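Protein phosphatase 2C (Toxoplasma gondii, PDB 3D8K) probably removes phosphate from phosphoserine and phosphothreonine residues of proteins, as a manganese-dependent phosphatase of the PP2C family. Local coordinates at residues A274-H279 / A283-L288; E83-Q88 / H169-G174. One frame throughout, in Å; residues are numbered along the deposited sequence.

Contact 1 of 2, residues A274-H279 / A283-L288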
loop_
_atom_site.group_PDB
_atom_site.type_symbol
_atom_site.label_atom_id
_atom_site.label_comp_id
_atom_site.label_asym_id
_atom_site.label_seq_id
_atom_site.Cartn_x
_atom_site.Cartn_y
_atom_site.Cartn_z
ATOM N N ALA C 274 -36.987 -25.315 11.119
ATOM C CA ALA C 274 -37.827 -26.480 10.867
ATOM C C ALA C 274 -39.156 -26.680 11.589
ATOM O O ALA C 274 -40.177 -26.877 10.927
ATOM C CB ALA C 274 -36.998 -27.726 11.032
ATOM N N HIS C 275 -39.168 -26.640 12.920
ATOM C CA HIS C 275 -40.411 -26.910 13.650
ATOM C C HIS C 275 -41.187 -25.808 14.368
ATOM O O HIS C 275 -41.178 -25.730 15.595
ATOM C CB HIS C 275 -40.177 -28.030 14.659
ATOM C CG HIS C 275 -39.955 -29.373 14.041
ATOM N ND1 HIS C 275 -38.908 -29.638 13.187
ATOM C CD2 HIS C 275 -40.628 -30.541 14.185
ATOM C CE1 HIS C 275 -38.943 -30.911 12.833
ATOM N NE2 HIS C 275 -39.975 -31.481 13.425
ATOM N N PHE C 276 -41.897 -24.982 13.614
ATOM C CA PHE C 276 -42.695 -23.938 14.229
ATOM C C PHE C 276 -44.112 -23.981 13.699
ATOM O O PHE C 276 -44.328 -24.043 12.493
ATOM C CB PHE C 276 -42.087 -22.565 13.968
ATOM C CG PHE C 276 -41.010 -22.188 14.943
ATOM C CD1 PHE C 276 -39.670 -22.361 14.627
ATOM C CD2 PHE C 276 -41.340 -21.659 16.182
ATOM C CE1 PHE C 276 -38.674 -22.009 15.526
ATOM C CE2 PHE C 276 -40.353 -21.305 17.088
ATOM C CZ PHE C 276 -39.016 -21.480 16.757
ATOM N N ARG C 277 -45.080 -23.944 14.608
ATOM C CA ARG C 277 -46.491 -23.989 14.241
ATOM C C ARG C 277 -46.891 -22.936 13.205
ATOM O O ARG C 277 -47.982 -22.997 12.640
ATOM C CB ARG C 277 -47.345 -23.824 15.497
ATOM C CG ARG C 277 -47.161 -22.493 16.198
ATOM C CD ARG C 277 -47.846 -22.495 17.550
ATOM N NE ARG C 277 -48.060 -21.139 18.039
ATOM C CZ ARG C 277 -48.726 -20.844 19.149
ATOM N NH1 ARG C 277 -49.237 -21.819 19.890
ATOM N NH2 ARG C 277 -48.896 -19.577 19.510
ATOM N N SER C 278 -46.008 -21.975 12.958
ATOM C CA SER C 278 -46.282 -20.912 11.995
ATOM C C SER C 278 -45.019 -20.118 11.687
ATOM O O SER C 278 -44.032 -20.193 12.416
ATOM C CB SER C 278 -47.336 -19.955 12.550
ATOM O OG SER C 278 -46.787 -19.170 13.596
ATOM N N HIS C 279 -45.046 -19.354 10.604
ATOM C CA HIS C 279 -43.888 -18.549 10.264
ATOM C C HIS C 279 -43.841 -17.360 11.226
ATOM O O HIS C 279 -42.819 -16.685 11.352
ATOM C CB HIS C 279 -43.961 -18.066 8.810
ATOM C CG HIS C 279 -45.099 -17.137 8.533
ATOM N ND1 HIS C 279 -45.191 -16.404 7.370
ATOM C CD2 HIS C 279 -46.193 -16.815 9.267
ATOM C CE1 HIS C 279 -46.288 -15.669 7.399
ATOM N NE2 HIS C 279 -46.914 -15.900 8.539
ATOM N N ALA C 283 -40.663 -15.692 13.829
ATOM C CA ALA C 283 -40.343 -14.298 14.080
ATOM C C ALA C 283 -40.374 -14.057 15.579
ATOM O O ALA C 283 -39.496 -13.399 16.140
ATOM C CB ALA C 283 -41.345 -13.395 13.385
ATOM N N ALA C 284 -41.399 -14.606 16.222
ATOM C CA ALA C 284 -41.564 -14.454 17.656
ATOM C C ALA C 284 -40.302 -14.941 18.352
ATOM O O ALA C 284 -39.620 -14.165 19.024
ATOM C CB ALA C 284 -42.780 -15.242 18.126
ATOM N N ALA C 285 -39.980 -16.215 18.159
ATOM C CA ALA C 285 -38.798 -16.811 18.770
ATOM C C ALA C 285 -37.536 -15.975 18.558
ATOM O O ALA C 285 -36.874 -15.569 19.516
ATOM C CB ALA C 285 -38.590 -18.212 18.228
ATOM N N ILE C 286 -37.195 -15.730 17.301
ATOM C CA ILE C 286 -36.009 -14.949 16.996
ATOM C C ILE C 286 -36.065 -13.590 17.679
ATOM O O ILE C 286 -35.029 -12.967 17.933
ATOM C CB ILE C 286 -35.843 -14.791 15.470
ATOM C CG1 ILE C 286 -35.437 -16.142 14.879
ATOM C CG2 ILE C 286 -34.804 -13.730 15.145
ATOM C CD1 ILE C 286 -35.850 -16.345 13.444
ATOM N N ALA C 287 -37.271 -13.137 17.991
ATOM C CA ALA C 287 -37.419 -11.858 18.666
ATOM C C ALA C 287 -36.979 -11.976 20.141
ATOM O O ALA C 287 -36.522 -11.012 20.744
ATOM C CB ALA C 287 -38.846 -11.392 18.569
ATOM N N LEU C 288 -37.114 -13.165 20.715
ATOM C CA LEU C 288 -36.686 -13.388 22.089
ATOM C C LEU C 288 -35.168 -13.207 22.188
ATOM O O LEU C 288 -34.685 -12.495 23.062
ATOM C CB LEU C 288 -37.041 -14.803 22.544
ATOM C CG LEU C 288 -38.496 -15.230 22.739
ATOM C CD1 LEU C 288 -39.149 -14.412 23.828
ATOM C CD2 LEU C 288 -39.236 -15.071 21.459
#
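The backbone N of Ala283 donates to His279 O at 3.4 Å. The bond is nearly straight, with an N-H...O angle of 166°, but the length makes it weak. It is an i to i+4 helical bond of the first turn of helix 279-288. Ser278 sits at the N-cap of this helix. Its OG accepts a hydrogen bond from Ala281 N and a weak one from Ala280 N, two of the amides that a helix start leaves without carbonyl partners.

Two residues before the cap, Phe276 folds back from the loop onto the side of the helix. The contact lies at the surface, and the residues that touch are all partly exposed. The CG of Phe276 lies anti to the carbonyl carbon and beside the backbone N (chi1 -84°). This sends the far end of the ring toward Ala285. CZ comes to 3.6 Å from Ala285 CB and CE2 to 3.7 Å from the same methyl, which approaches the ring obliquely. The helix flanks the beta-sandwich of the PP2C fold and covers part of its eight-stranded antiparallel sheet. Ala283 packs on Ala186 and His188, while Ile286 packs on Val179. The Phe276 ring also meets Ala281 and Ile282 of the helix, as well as Arg310, in the loop after helix 296-309.

Contact 2 of 2, residues E83-Q88 / H169-G174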
loop_
_atom_site.group_PDB
_atom_site.type_symbol
_atom_site.label_atom_id
_atom_site.label_comp_id
_atom_site.label_asym_id
_atom_site.label_seq_id
_atom_site.Cartn_x
_atom_site.Cartn_y
_atom_site.Cartn_z
ATOM N N GLU C 83 -30.917 -6.308 -10.824
ATOM C CA GLU C 83 -30.466 -6.663 -12.171
ATOM C C GLU C 83 -29.095 -7.310 -12.201
ATOM O O GLU C 83 -28.896 -8.338 -12.858
ATOM C CB GLU C 83 -30.462 -5.434 -13.074
ATOM C CG GLU C 83 -31.775 -4.660 -13.025
ATOM C CD GLU C 83 -31.674 -3.350 -12.250
ATOM O OE1 GLU C 83 -31.281 -2.328 -12.863
ATOM O OE2 GLU C 83 -31.977 -3.348 -11.035
ATOM N N GLU C 84 -28.147 -6.716 -11.487
ATOM C CA GLU C 84 -26.790 -7.246 -11.451
ATOM C C GLU C 84 -26.675 -8.551 -10.658
ATOM O O GLU C 84 -25.895 -9.423 -11.018
ATOM C CB GLU C 84 -25.839 -6.201 -10.878
ATOM C CG GLU C 84 -24.479 -6.211 -11.539
ATOM C CD GLU C 84 -24.555 -5.863 -13.017
ATOM O OE1 GLU C 84 -25.008 -4.748 -13.349
ATOM O OE2 GLU C 84 -24.165 -6.708 -13.848
ATOM N N ILE C 85 -27.454 -8.686 -9.590
ATOM C CA ILE C 85 -27.409 -9.887 -8.768
ATOM C C ILE C 85 -28.082 -11.072 -9.467
ATOM O O ILE C 85 -27.651 -12.221 -9.329
ATOM C CB ILE C 85 -28.099 -9.652 -7.400
ATOM C CG1 ILE C 85 -27.355 -8.572 -6.610
ATOM C CG2 ILE C 85 -28.110 -10.930 -6.591
ATOM C CD1 ILE C 85 -28.047 -8.159 -5.301
ATOM N N THR C 86 -29.145 -10.784 -10.210
ATOM C CA THR C 86 -29.882 -11.814 -10.931
ATOM C C THR C 86 -29.047 -12.386 -12.074
ATOM O O THR C 86 -29.053 -13.590 -12.325
ATOM C CB THR C 86 -31.194 -11.239 -11.504
ATOM O OG1 THR C 86 -32.104 -10.974 -10.432
ATOM C CG2 THR C 86 -31.829 -12.206 -12.476
ATOM N N ARG C 87 -28.324 -11.505 -12.751
ATOM C CA ARG C 87 -27.491 -11.877 -13.887
ATOM C C ARG C 87 -26.386 -12.845 -13.512
ATOM O O ARG C 87 -26.066 -13.757 -14.267
ATOM C CB ARG C 87 -26.883 -10.625 -14.503
ATOM C CG ARG C 87 -25.950 -10.899 -15.643
ATOM C CD ARG C 87 -25.183 -9.649 -16.019
ATOM N NE ARG C 87 -26.047 -8.637 -16.611
ATOM C CZ ARG C 87 -26.639 -8.770 -17.789
ATOM N NH1 ARG C 87 -26.458 -9.879 -18.496
ATOM N NH2 ARG C 87 -27.403 -7.791 -18.259
ATOM N N GLN C 88 -25.808 -12.650 -12.337
ATOM C CA GLN C 88 -24.728 -13.513 -11.886
ATOM C C GLN C 88 -25.288 -14.885 -11.512
ATOM O O GLN C 88 -24.628 -15.915 -11.702
ATOM C CB GLN C 88 -24.022 -12.866 -10.697
ATOM C CG GLN C 88 -22.510 -12.899 -10.787
ATOM C CD GLN C 88 -21.981 -12.410 -12.128
ATOM O OE1 GLN C 88 -22.378 -11.358 -12.628
ATOM N NE2 GLN C 88 -21.065 -13.170 -12.708
ATOM N N HIS C 169 -29.297 -6.174 1.191
ATOM C CA HIS C 169 -29.791 -6.780 -0.036
ATOM C C HIS C 169 -29.848 -8.273 0.207
ATOM O O HIS C 169 -28.858 -8.896 0.605
ATOM C CB HIS C 169 -28.855 -6.527 -1.212
ATOM C CG HIS C 169 -29.044 -5.201 -1.863
ATOM N ND1 HIS C 169 -28.529 -4.033 -1.342
ATOM C CD2 HIS C 169 -29.694 -4.851 -2.998
ATOM C CE1 HIS C 169 -28.850 -3.023 -2.129
ATOM N NE2 HIS C 169 -29.558 -3.492 -3.141
ATOM N N VAL C 170 -31.007 -8.858 -0.007
ATOM C CA VAL C 170 -31.087 -10.278 0.177
ATOM C C VAL C 170 -31.432 -10.930 -1.142
ATOM O O VAL C 170 -32.404 -10.563 -1.788
ATOM C CB VAL C 170 -32.141 -10.655 1.216
ATOM C CG1 VAL C 170 -32.191 -12.182 1.353
ATOM C CG2 VAL C 170 -31.811 -10.008 2.543
ATOM N N ALA C 171 -30.607 -11.884 -1.544
ATOM C CA ALA C 171 -30.827 -12.633 -2.774
ATOM C C ALA C 171 -31.210 -14.025 -2.323
ATOM O O ALA C 171 -30.335 -14.845 -2.085
ATOM C CB ALA C 171 -29.553 -12.687 -3.602
ATOM N N SER C 172 -32.508 -14.281 -2.181
ATOM C CA SER C 172 -32.977 -15.595 -1.743
ATOM C C SER C 172 -33.440 -16.485 -2.892
ATOM O O SER C 172 -34.114 -16.037 -3.818
ATOM C CB SER C 172 -34.121 -15.460 -0.725
ATOM O OG SER C 172 -35.381 -15.306 -1.366
ATOM N N LEU C 173 -33.082 -17.760 -2.798
ATOM C CA LEU C 173 -33.435 -18.752 -3.803
ATOM C C LEU C 173 -33.511 -20.099 -3.113
ATOM O O LEU C 173 -32.513 -20.806 -3.021
ATOM C CB LEU C 173 -32.361 -18.806 -4.897
ATOM C CG LEU C 173 -32.635 -19.740 -6.072
ATOM C CD1 LEU C 173 -33.693 -19.122 -6.983
ATOM C CD2 LEU C 173 -31.360 -19.960 -6.839
ATOM N N GLY C 174 -34.687 -20.456 -2.622
ATOM C CA GLY C 174 -34.822 -21.733 -1.949
ATOM C C GLY C 174 -35.646 -21.619 -0.688
ATOM O O GLY C 174 -36.430 -20.684 -0.528
#
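Ile85 points its CB from helix 82-97 toward strand 165-173, and there its two branches part. CG2 lies anti to the backbone N and meets Ala171 CB at 3.8 Å, methyl against methyl. CG1 lies on the other side, beside the backbone N, and serves as the stem of the longer branch. From it the chain runs on extended (chi2 174°), carrying CD1 to the ring of His169. CD1 is 4.4 Å from His169 CD2 and approaches the ring obliquely, in a loose van der Waals contact.

One isoleucine therefore spans two strand residues, and Val170 between them turns its CB away from the helix. This is helix-on-sheet packing in the PP2C fold: the helix lies against the six-stranded antiparallel sheet of the beta-sandwich. Phe111, on the neighbouring strand 106-115, packs on both Ile85 and His169. Phe89, one turn further along the helix, continues the apolar layer over Ala171 and Leu173. On another side of the helix, Glu84 OE2 makes a salt bridge to Arg156 NH2 of the second subunit.

How the contacts relate
Contact 2 is buried, and its centre is about 10 Å from that of the chain. Contact 1 is at the surface; its centre is about 17 Å from the chain's, on the opposite side. The two contact centres are about 25 Å apart and the contacts do not touch. They share no helix or strand, and each helix covers a different sheet of the sandwich. Contact 1 is local: it joins a loop to the helix that follows it, and mixes a weak backbone bond with aromatic packing. Contact 2 joins segments whose closest ends are 81 residues apart in the sequence, by packing of an isoleucine on a methyl and an imidazole ring. A second subunit reaches only contact 2.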